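Beta-glucuronidase (uncultured Clostridium sp., PDB 6U7J) hydrolyses beta-D-glucuronides to release glucuronic acid and, as a gut microbial family 2 glycoside hydrolase, probably reactivates estrogens from their glucuronide conjugates. Local coordinates at residues R93-F98 with R189-P194; V323-L328 with R575-K580; K330-N335 with T581-I586. All coordinates share one frame; numbering follows the deposited sequence.

Interaction 1 (R93-F98 with R189-P194)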
loop_
_atom_site.group_PDB
_atom_site.type_symbol
_atom_site.label_atom_id
_atom_site.label_comp_id
_atom_site.label_asym_id
_atom_site.label_seq_id
_atom_site.Cartn_x
_atom_site.Cartn_y
_atom_site.Cartn_z
ATOM N N ARG B 93 -41.379 -37.614 2.563
ATOM C CA ARG B 93 -40.748 -37.260 1.300
ATOM C C ARG B 93 -39.358 -36.693 1.583
ATOM O O ARG B 93 -39.194 -35.857 2.477
ATOM C CB ARG B 93 -41.609 -36.242 0.551
ATOM C CG ARG B 93 -41.120 -35.926 -0.852
ATOM C CD ARG B 93 -42.143 -35.079 -1.592
ATOM N NE ARG B 93 -41.534 -34.223 -2.607
ATOM C CZ ARG B 93 -41.300 -32.920 -2.452
ATOM N NH1 ARG B 93 -41.615 -32.315 -1.313
ATOM N NH2 ARG B 93 -40.750 -32.217 -3.439
ATOM N N LEU B 94 -38.351 -37.179 0.856
ATOM C CA LEU B 94 -36.960 -36.773 1.040
ATOM C C LEU B 94 -36.474 -36.076 -0.221
ATOM O O LEU B 94 -36.564 -36.644 -1.315
ATOM C CB LEU B 94 -36.059 -37.975 1.346
ATOM C CG LEU B 94 -36.452 -38.892 2.506
ATOM C CD1 LEU B 94 -35.336 -39.900 2.758
ATOM C CD2 LEU B 94 -36.782 -38.143 3.779
ATOM N N VAL B 95 -35.946 -34.859 -0.065
ATOM C CA VAL B 95 -35.532 -34.025 -1.191
ATOM C C VAL B 95 -34.112 -33.510 -0.952
ATOM O O VAL B 95 -33.811 -32.961 0.115
ATOM C CB VAL B 95 -36.501 -32.846 -1.413
ATOM C CG1 VAL B 95 -36.073 -32.023 -2.631
ATOM C CG2 VAL B 95 -37.938 -33.356 -1.582
ATOM N N LEU B 96 -33.254 -33.659 -1.959
ATOM C CA LEU B 96 -31.889 -33.146 -1.927
ATOM C C LEU B 96 -31.834 -31.851 -2.725
ATOM O O LEU B 96 -32.029 -31.862 -3.945
ATOM C CB LEU B 96 -30.929 -34.166 -2.516
ATOM C CG LEU B 96 -29.458 -33.907 -2.268
ATOM C CD1 LEU B 96 -29.192 -33.971 -0.755
ATOM C CD2 LEU B 96 -28.633 -34.952 -3.033
ATOM N N ARG B 97 -31.547 -30.741 -2.054
ATOM C CA ARG B 97 -31.505 -29.446 -2.718
ATOM C C ARG B 97 -30.085 -28.900 -2.786
ATOM O O ARG B 97 -29.380 -28.858 -1.773
ATOM C CB ARG B 97 -32.386 -28.418 -2.017
ATOM C CG ARG B 97 -32.160 -27.067 -2.646
ATOM C CD ARG B 97 -33.091 -26.049 -2.175
ATOM N NE ARG B 97 -34.440 -26.291 -2.666
ATOM C CZ ARG B 97 -35.253 -25.316 -3.043
ATOM N NH1 ARG B 97 -34.815 -24.053 -3.004
ATOM N NH2 ARG B 97 -36.478 -25.607 -3.460
ATOM N N PHE B 98 -29.691 -28.451 -3.973
ATOM C CA PHE B 98 -28.490 -27.649 -4.163
ATOM C C PHE B 98 -28.911 -26.217 -4.459
ATOM O O PHE B 98 -29.699 -25.979 -5.385
ATOM C CB PHE B 98 -27.639 -28.210 -5.293
ATOM C CG PHE B 98 -27.040 -29.557 -4.981
ATOM C CD1 PHE B 98 -27.769 -30.722 -5.197
ATOM C CD2 PHE B 98 -25.754 -29.654 -4.463
ATOM C CE1 PHE B 98 -27.225 -31.958 -4.901
ATOM C CE2 PHE B 98 -25.196 -30.891 -4.175
ATOM C CZ PHE B 98 -25.938 -32.041 -4.381
ATOM N N ARG B 189 -28.732 -28.937 0.992
ATOM C CA ARG B 189 -29.737 -29.236 1.998
ATOM C C ARG B 189 -30.437 -30.543 1.652
ATOM O O ARG B 189 -30.793 -30.776 0.494
ATOM C CB ARG B 189 -30.775 -28.105 2.110
ATOM C CG ARG B 189 -30.183 -26.712 2.220
ATOM C CD ARG B 189 -31.152 -25.725 2.870
ATOM N NE ARG B 189 -30.662 -24.346 2.816
ATOM C CZ ARG B 189 -30.781 -23.447 3.793
ATOM N NH1 ARG B 189 -31.385 -23.756 4.938
ATOM N NH2 ARG B 189 -30.286 -22.226 3.618
ATOM N N LEU B 190 -30.606 -31.402 2.656
ATOM C CA LEU B 190 -31.557 -32.507 2.605
ATOM C C LEU B 190 -32.747 -32.122 3.476
ATOM O O LEU B 190 -32.571 -31.798 4.654
ATOM C CB LEU B 190 -30.930 -33.810 3.098
ATOM C CG LEU B 190 -31.867 -35.023 3.047
ATOM C CD1 LEU B 190 -31.985 -35.559 1.622
ATOM C CD2 LEU B 190 -31.392 -36.114 3.986
ATOM N N TYR B 191 -33.950 -32.145 2.906
ATOM C CA TYR B 191 -35.118 -31.716 3.656
ATOM C C TYR B 191 -36.281 -32.690 3.457
ATOM O O TYR B 191 -36.349 -33.400 2.456
ATOM C CB TYR B 191 -35.525 -30.287 3.280
ATOM C CG TYR B 191 -36.160 -30.053 1.919
ATOM C CD1 TYR B 191 -37.549 -30.169 1.741
ATOM C CD2 TYR B 191 -35.405 -29.605 0.848
ATOM C CE1 TYR B 191 -38.150 -29.898 0.517
ATOM C CE2 TYR B 191 -35.993 -29.325 -0.387
ATOM C CZ TYR B 191 -37.374 -29.472 -0.545
ATOM O OH TYR B 191 -37.976 -29.204 -1.760
ATOM N N CYS B 192 -37.201 -32.716 4.428
ATOM C CA CYS B 192 -38.333 -33.623 4.383
ATOM C C CYS B 192 -39.656 -32.856 4.371
ATOM O O CYS B 192 -39.738 -31.701 4.811
ATOM C CB CYS B 192 -38.288 -34.662 5.550
ATOM S SG CYS B 192 -38.536 -34.060 7.226
ATOM N N THR B 193 -40.675 -33.478 3.775
ATOM C CA THR B 193 -42.063 -33.029 3.793
ATOM C C THR B 193 -42.975 -34.244 3.910
ATOM O O THR B 193 -42.548 -35.382 3.666
ATOM C CB THR B 193 -42.480 -32.240 2.537
ATOM O OG1 THR B 193 -42.660 -33.134 1.431
ATOM C CG2 THR B 193 -41.486 -31.117 2.161
ATOM N N PRO B 194 -44.244 -34.033 4.276
ATOM C CA PRO B 194 -45.245 -35.093 4.103
ATOM C C PRO B 194 -45.371 -35.480 2.635
ATOM O O PRO B 194 -45.034 -34.705 1.732
ATOM C CB PRO B 194 -46.540 -34.455 4.624
ATOM C CG PRO B 194 -46.080 -33.374 5.569
ATOM C CD PRO B 194 -44.802 -32.856 4.977
HETATM O O HOH W 1 -40.753 -29.894 -1.925
#

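Interaction 2 (V323-L328 with R575-K580)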
loop_
_atom_site.group_PDB
_atom_site.type_symbol
_atom_site.label_atom_id
_atom_site.label_comp_id
_atom_site.label_asym_id
_atom_site.label_seq_id
_atom_site.Cartn_x
_atom_site.Cartn_y
_atom_site.Cartn_z
ATOM N N VAL B 323 -24.465 -9.141 5.512
ATOM C CA VAL B 323 -24.979 -8.174 6.475
ATOM C C VAL B 323 -24.101 -6.936 6.481
ATOM O O VAL B 323 -24.595 -5.805 6.493
ATOM C CB VAL B 323 -25.085 -8.791 7.880
ATOM C CG1 VAL B 323 -25.484 -7.710 8.882
ATOM C CG2 VAL B 323 -26.088 -9.960 7.901
ATOM N N ARG B 324 -22.785 -7.130 6.439
ATOM C CA ARG B 324 -21.876 -5.992 6.352
ATOM C C ARG B 324 -22.151 -5.179 5.098
ATOM O O ARG B 324 -22.151 -3.943 5.144
ATOM C CB ARG B 324 -20.423 -6.496 6.401
ATOM C CG ARG B 324 -19.359 -5.488 5.986
ATOM C CD ARG B 324 -19.142 -4.430 7.062
ATOM N NE ARG B 324 -18.071 -3.503 6.697
ATOM C CZ ARG B 324 -17.703 -2.450 7.419
ATOM N NH1 ARG B 324 -18.326 -2.167 8.553
ATOM N NH2 ARG B 324 -16.715 -1.672 7.000
ATOM N N ASP B 325 -22.432 -5.852 3.972
ATOM C CA ASP B 325 -22.729 -5.130 2.730
ATOM C C ASP B 325 -24.013 -4.305 2.857
ATOM O O ASP B 325 -24.066 -3.153 2.405
ATOM C CB ASP B 325 -22.832 -6.108 1.552
ATOM C CG ASP B 325 -21.457 -6.609 1.061
ATOM O OD1 ASP B 325 -20.429 -6.297 1.702
ATOM O OD2 ASP B 325 -21.401 -7.325 0.029
ATOM N N CYS B 326 -25.055 -4.864 3.487
ATOM C CA CYS B 326 -26.287 -4.095 3.655
ATOM C C CYS B 326 -26.083 -2.933 4.619
ATOM O O CYS B 326 -26.695 -1.867 4.452
ATOM C CB CYS B 326 -27.408 -4.990 4.162
ATOM S SG CYS B 326 -27.877 -6.259 2.979
ATOM N N GLU B 327 -25.226 -3.114 5.631
ATOM C CA GLU B 327 -24.854 -2.000 6.504
ATOM C C GLU B 327 -24.164 -0.894 5.715
ATOM O O GLU B 327 -24.364 0.296 5.986
ATOM C CB GLU B 327 -23.939 -2.495 7.630
ATOM C CG GLU B 327 -24.632 -3.311 8.723
ATOM C CD GLU B 327 -25.405 -2.419 9.701
ATOM O OE1 GLU B 327 -24.966 -1.271 9.944
ATOM O OE2 GLU B 327 -26.453 -2.862 10.220
ATOM N N LEU B 328 -23.340 -1.267 4.738
ATOM C CA LEU B 328 -22.621 -0.255 3.970
ATOM C C LEU B 328 -23.553 0.434 2.983
ATOM O O LEU B 328 -23.465 1.653 2.781
ATOM C CB LEU B 328 -21.435 -0.891 3.246
ATOM C CG LEU B 328 -20.249 -1.396 4.086
ATOM C CD1 LEU B 328 -19.240 -2.121 3.201
ATOM C CD2 LEU B 328 -19.560 -0.250 4.811
ATOM N N ARG B 575 -12.090 -4.868 -1.414
ATOM C CA ARG B 575 -12.631 -6.223 -1.346
ATOM C C ARG B 575 -12.954 -6.585 0.091
ATOM O O ARG B 575 -13.855 -7.395 0.346
ATOM C CB ARG B 575 -11.655 -7.244 -1.948
ATOM C CG ARG B 575 -12.298 -8.602 -2.313
ATOM C CD ARG B 575 -11.393 -9.388 -3.246
ATOM N NE ARG B 575 -12.045 -10.518 -3.920
ATOM C CZ ARG B 575 -11.460 -11.682 -4.163
ATOM N NH1 ARG B 575 -10.211 -11.899 -3.760
ATOM N NH2 ARG B 575 -12.123 -12.630 -4.810
ATOM N N GLU B 576 -12.261 -5.963 1.041
ATOM C CA GLU B 576 -12.476 -6.209 2.457
ATOM C C GLU B 576 -13.480 -5.231 3.074
ATOM O O GLU B 576 -13.545 -5.108 4.302
ATOM C CB GLU B 576 -11.131 -6.172 3.184
ATOM C CG GLU B 576 -10.136 -7.265 2.680
ATOM C CD GLU B 576 -9.454 -6.895 1.360
ATOM O OE1 GLU B 576 -9.323 -5.678 1.059
ATOM O OE2 GLU B 576 -9.048 -7.814 0.619
ATOM N N ARG B 577 -14.255 -4.540 2.242
ATOM C CA ARG B 577 -15.426 -3.765 2.678
ATOM C C ARG B 577 -15.024 -2.539 3.505
ATOM O O ARG B 577 -15.653 -2.226 4.518
ATOM C CB ARG B 577 -16.441 -4.624 3.453
ATOM C CG ARG B 577 -17.055 -5.859 2.722
ATOM C CD ARG B 577 -16.916 -5.879 1.213
ATOM N NE ARG B 577 -17.920 -6.730 0.561
ATOM C CZ ARG B 577 -17.673 -7.562 -0.457
ATOM N NH1 ARG B 577 -16.440 -7.697 -0.968
ATOM N NH2 ARG B 577 -18.667 -8.274 -0.974
ATOM N N GLN B 578 -13.980 -1.836 3.064
ATOM C CA GLN B 578 -13.646 -0.546 3.639
ATOM C C GLN B 578 -13.666 0.520 2.545
ATOM O O GLN B 578 -13.247 0.251 1.412
ATOM C CB GLN B 578 -12.261 -0.572 4.328
ATOM C CG GLN B 578 -12.095 -1.650 5.416
ATOM C CD GLN B 578 -13.079 -1.494 6.575
ATOM O OE1 GLN B 578 -13.724 -0.447 6.736
ATOM N NE2 GLN B 578 -13.206 -2.548 7.382
ATOM N N PRO B 579 -14.130 1.733 2.854
ATOM C CA PRO B 579 -14.325 2.757 1.814
ATOM C C PRO B 579 -13.034 3.422 1.350
ATOM O O PRO B 579 -12.138 3.701 2.145
ATOM C CB PRO B 579 -15.208 3.788 2.522
ATOM C CG PRO B 579 -14.702 3.733 3.946
ATOM C CD PRO B 579 -14.473 2.242 4.195
ATOM N N LYS B 580 -12.962 3.722 0.048
ATOM C CA LYS B 580 -12.000 4.681 -0.474
ATOM C C LYS B 580 -12.597 6.087 -0.343
ATOM O O LYS B 580 -13.755 6.245 0.058
ATOM C CB LYS B 580 -11.643 4.329 -1.920
ATOM C CG LYS B 580 -11.508 2.799 -2.165
ATOM C CD LYS B 580 -11.106 2.440 -3.608
ATOM C CE LYS B 580 -11.162 0.926 -3.830
ATOM N NZ LYS B 580 -10.962 0.520 -5.252
#

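Interaction 3 (K330-N335 with T581-I586)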
loop_
_atom_site.group_PDB
_atom_site.type_symbol
_atom_site.label_atom_id
_atom_site.label_comp_id
_atom_site.label_asym_id
_atom_site.label_seq_id
_atom_site.Cartn_x
_atom_site.Cartn_y
_atom_site.Cartn_z
ATOM N N LYS B 330 -26.697 0.944 3.477
ATOM C CA LYS B 330 -27.463 1.886 4.278
ATOM C C LYS B 330 -26.619 3.098 4.658
ATOM O O LYS B 330 -27.109 4.232 4.647
ATOM C CB LYS B 330 -27.993 1.183 5.526
ATOM C CG LYS B 330 -28.814 2.088 6.442
ATOM C CD LYS B 330 -29.070 1.386 7.768
ATOM C CE LYS B 330 -30.065 2.146 8.615
ATOM N NZ LYS B 330 -31.389 2.234 7.923
ATOM N N TRP B 331 -25.347 2.879 4.991
ATOM C CA TRP B 331 -24.488 3.983 5.408
ATOM C C TRP B 331 -24.265 4.957 4.261
ATOM O O TRP B 331 -24.374 6.173 4.439
ATOM C CB TRP B 331 -23.158 3.437 5.936
ATOM C CG TRP B 331 -22.099 4.492 6.194
ATOM C CD1 TRP B 331 -21.927 5.239 7.335
ATOM C CD2 TRP B 331 -21.058 4.886 5.299
ATOM N NE1 TRP B 331 -20.846 6.076 7.197
ATOM C CE2 TRP B 331 -20.295 5.883 5.957
ATOM C CE3 TRP B 331 -20.688 4.491 4.007
ATOM C CZ2 TRP B 331 -19.196 6.496 5.359
ATOM C CZ3 TRP B 331 -19.594 5.106 3.409
ATOM C CH2 TRP B 331 -18.860 6.098 4.090
ATOM N N ILE B 332 -23.998 4.438 3.063
ATOM C CA ILE B 332 -23.714 5.307 1.927
ATOM C C ILE B 332 -24.963 5.954 1.355
ATOM O O ILE B 332 -24.842 6.828 0.492
ATOM C CB ILE B 332 -22.969 4.526 0.828
ATOM C CG1 ILE B 332 -22.117 5.480 -0.028
ATOM C CG2 ILE B 332 -23.947 3.699 0.014
ATOM C CD1 ILE B 332 -21.004 4.816 -0.821
ATOM N N GLY B 333 -26.155 5.572 1.820
ATOM C CA GLY B 333 -27.390 6.128 1.290
ATOM C C GLY B 333 -27.937 5.423 0.065
ATOM O O GLY B 333 -28.829 5.964 -0.602
ATOM N N ALA B 334 -27.416 4.249 -0.272
ATOM C CA ALA B 334 -27.958 3.512 -1.398
ATOM C C ALA B 334 -29.357 2.995 -1.057
ATOM O O ALA B 334 -29.711 2.817 0.113
ATOM C CB ALA B 334 -27.027 2.356 -1.772
ATOM N N ASN B 335 -30.166 2.783 -2.090
ATOM C CA ASN B 335 -31.489 2.205 -1.900
ATOM C C ASN B 335 -31.744 0.983 -2.773
ATOM O O ASN B 335 -32.851 0.430 -2.725
ATOM C CB ASN B 335 -32.596 3.259 -2.155
ATOM C CG ASN B 335 -32.592 3.797 -3.576
ATOM O OD1 ASN B 335 -31.978 3.230 -4.476
ATOM N ND2 ASN B 335 -33.284 4.916 -3.781
ATOM N N THR B 581 -11.831 7.126 -0.717
ATOM C CA THR B 581 -12.279 8.504 -0.461
ATOM C C THR B 581 -13.614 8.815 -1.133
ATOM O O THR B 581 -14.476 9.461 -0.533
ATOM C CB THR B 581 -11.237 9.530 -0.922
ATOM O OG1 THR B 581 -11.006 9.387 -2.329
ATOM C CG2 THR B 581 -9.943 9.355 -0.193
ATOM N N ALA B 582 -13.804 8.377 -2.380
ATOM C CA ALA B 582 -15.024 8.731 -3.096
ATOM C C ALA B 582 -16.284 8.270 -2.359
ATOM O O ALA B 582 -17.336 8.908 -2.480
ATOM C CB ALA B 582 -14.997 8.147 -4.503
ATOM N N ALA B 583 -16.195 7.192 -1.573
ATOM C CA ALA B 583 -17.372 6.722 -0.847
ATOM C C ALA B 583 -17.990 7.833 -0.012
ATOM O O ALA B 583 -19.218 7.927 0.100
ATOM C CB ALA B 583 -17.017 5.531 0.043
ATOM N N PHE B 584 -17.153 8.685 0.581
ATOM C CA PHE B 584 -17.650 9.706 1.491
ATOM C C PHE B 584 -18.355 10.819 0.729
ATOM O O PHE B 584 -19.362 11.359 1.201
ATOM C CB PHE B 584 -16.497 10.254 2.342
ATOM C CG PHE B 584 -15.999 9.266 3.352
ATOM C CD1 PHE B 584 -16.626 9.144 4.589
ATOM C CD2 PHE B 584 -14.946 8.414 3.049
ATOM C CE1 PHE B 584 -16.195 8.201 5.514
ATOM C CE2 PHE B 584 -14.517 7.465 3.963
ATOM C CZ PHE B 584 -15.144 7.356 5.197
ATOM N N ALA B 585 -17.852 11.158 -0.458
ATOM C CA ALA B 585 -18.536 12.141 -1.290
ATOM C C ALA B 585 -19.842 11.581 -1.826
ATOM O O ALA B 585 -20.863 12.277 -1.828
ATOM C CB ALA B 585 -17.632 12.588 -2.440
ATOM N N ILE B 586 -19.832 10.323 -2.282
ATOM C CA ILE B 586 -21.066 9.693 -2.757
ATOM C C ILE B 586 -22.115 9.705 -1.660
ATOM O O ILE B 586 -23.280 10.037 -1.905
ATOM C CB ILE B 586 -20.797 8.257 -3.256
ATOM C CG1 ILE B 586 -19.946 8.265 -4.531
ATOM C CG2 ILE B 586 -22.103 7.501 -3.494
ATOM C CD1 ILE B 586 -19.071 7.003 -4.669
#

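Interaction 1 (R93-F98 with R189-P194)
Arg93 and Thr193 lie side by side on neighbouring antiparallel strands, and their side chains point the same way. Arg93 CB comes within 3.4 Å of Thr193 OG1. CG and CD continue past that hydroxyl in an extended chain, with CG anti to the backbone N (chi1 -173°). The chain then returns a nitrogen to it: NH1 donates to Thr193 OG1 at 3.0 Å, with the oxygen in the guanidinium plane. The same hydroxyl donates to Pro194 O. NH1 also gives a hydrogen bond to a water (Arg93 NH1 to water O 2.6 Å), and this water donates to Tyr191 OH. Val95 CG2 covers one face of the guanidinium, 3.5 Å above its plane. Tyr197 adds a cation-pi contact.

Val95 and Tyr191 form the next pair on this face. Val95 CB sits over the Tyr191 ring, 3.8 Å from the centroid, in a CH-pi contact. Val95 CG1 reaches Tyr191 CE2 at 3.5 Å. The phenol OH is also hydrogen-bonded to Glu125, which makes a salt bridge with Arg97. Arg189 turns its tip away from this group toward salt bridges with Glu23 and Glu347.

The other face is apolar. Leu96 CD1 meets Leu190 CD1 at 4.0 Å, and the two side chains cross at about a right angle. Leu94 packs on Cys192. Val85, Phe83, Leu24 and Leu139 of other strands line this side.

Three hydrogen-bonded pairs join the backbones: Arg93 with Thr193, Val95 with Tyr191 and Arg97 with Arg189. Strand 93-98 lies between 124-127 and 188-193 in the sugar-binding domain, probably a jelly-roll-like sandwich as in family 2 relatives. Its two faces have opposite chemistry: leucines and Cys192 line one, while on the other the arginine and tyrosine ends are tied to hydroxyls, water and carboxylates.

Interaction 2 (V323-L328 with R575-K580)
Arg577 meets Asp325 after a sharp bend: its chi2 of -17° is nearly eclipsed and turns the chain so that NE and NH2 face the carboxylate. Arg324 also bends at chi2 (74°), which carries its guanidinium past the Arg577 side chain to the Arg577 main chain. The two arginine side chains run in opposite directions, each passing the other on the way to its own partner.

The salt bridge is side-on and uses two nitrogens. Arg577 NE donates to Asp325 OD1 at 2.8 Å. Arg577 NH2 donates to Asp325 OD2 at 3.1 Å. Both oxygens use their syn lone pairs, and the carboxylate and guanidinium planes are nearly coplanar. The third nitrogen, Arg577 NH1, turns back to Arg575 O at 2.9 Å, so bonds on all three nitrogens fix the rotation of the group. Asp325 OD2 has a second cationic partner in Lys306, and this probably steadies its negative charge.

The segment 323-328 lies on helix 319-332, the first helix of the TIM barrel after strand 297-305. The segment 575-580 is in the loop between the last barrel strand, 545-551, and the final helix, 581-592. The contact therefore joins the two ends of the barrel sequence where the ring of strands closes.

Arg324 NH2 donates to Arg577 O at 2.8 Å, in an almost straight bond that lies in the guanidinium plane. The same nitrogen bonds to Leu518 O of a third subunit. Gln578 OE1 lies close to it but takes its hydrogen bond from Leu518 N of that subunit. Leu328 gives the apolar part: its CD1 packs on Arg577 CB at 3.8 Å, while its CD2 sits over one face of the Arg324 guanidinium, toward the rim.

Interaction 3 (K330-N335 with T581-I586)
Trp331 points the edge of its six-membered ring at a face of Phe584. The ring centroids are 5.2 Å apart and the planes stand at 86°, an offset edge-to-face pair. CZ2 and CH2 do the touching. Trp331 CZ2 reaches Phe584 CE1 at 3.5 Å, and CH2 sits over the ring toward its rim. Ala583 CB lies at the indole edge as well, 4.3 Å from Trp331 CZ3.

Ile332 fills the neighbouring position. Its CG1 is roughly anti to the backbone N (chi1 -154°) and the chain runs on extended, which brings CD1 to the other helix. There Ile332 CD1 lies 3.7 Å from Ala583 O. It also meets Ile586 CG2 at 3.9 Å and Ala583 CB at 4.1 Å. Ile572 and Phe304 border this group.

The first and last helices of the TIM barrel pack together here. Gly333, with positive phi, forms a Schellman motif at the C-terminal end of helix 319-332. Leu518 of a third subunit packs on Trp331, and Glu526 of that subunit packs on Phe584.

No hydrogen bond passes between the two segments. Between them the contact is one of shape and dispersion. A directional bond to this helix end comes from further along helix 581-592, where Arg591 donates to Trp331 O.

In the fold
All three contacts are largely buried, but they sit in different surroundings. Interaction 1 lies within the beta sheet of the sugar-binding domain, its centre about 34 Å from that of interaction 2. Regular backbone bonds carry much of it. Interactions 2 and 3 are neighbours in the TIM barrel, with centres about 10 Å apart. Both use helix 319-332, and they touch where Pro579 CG meets Phe584 CE2 at 3.7 Å. Their chemistry differs: side-chain charge and a main-chain carbonyl hold 323-328 to 575-580, whereas 330-335 and 581-586 meet through apolar groups. Both also border a third subunit, so this part of the barrel contributes to the assembly.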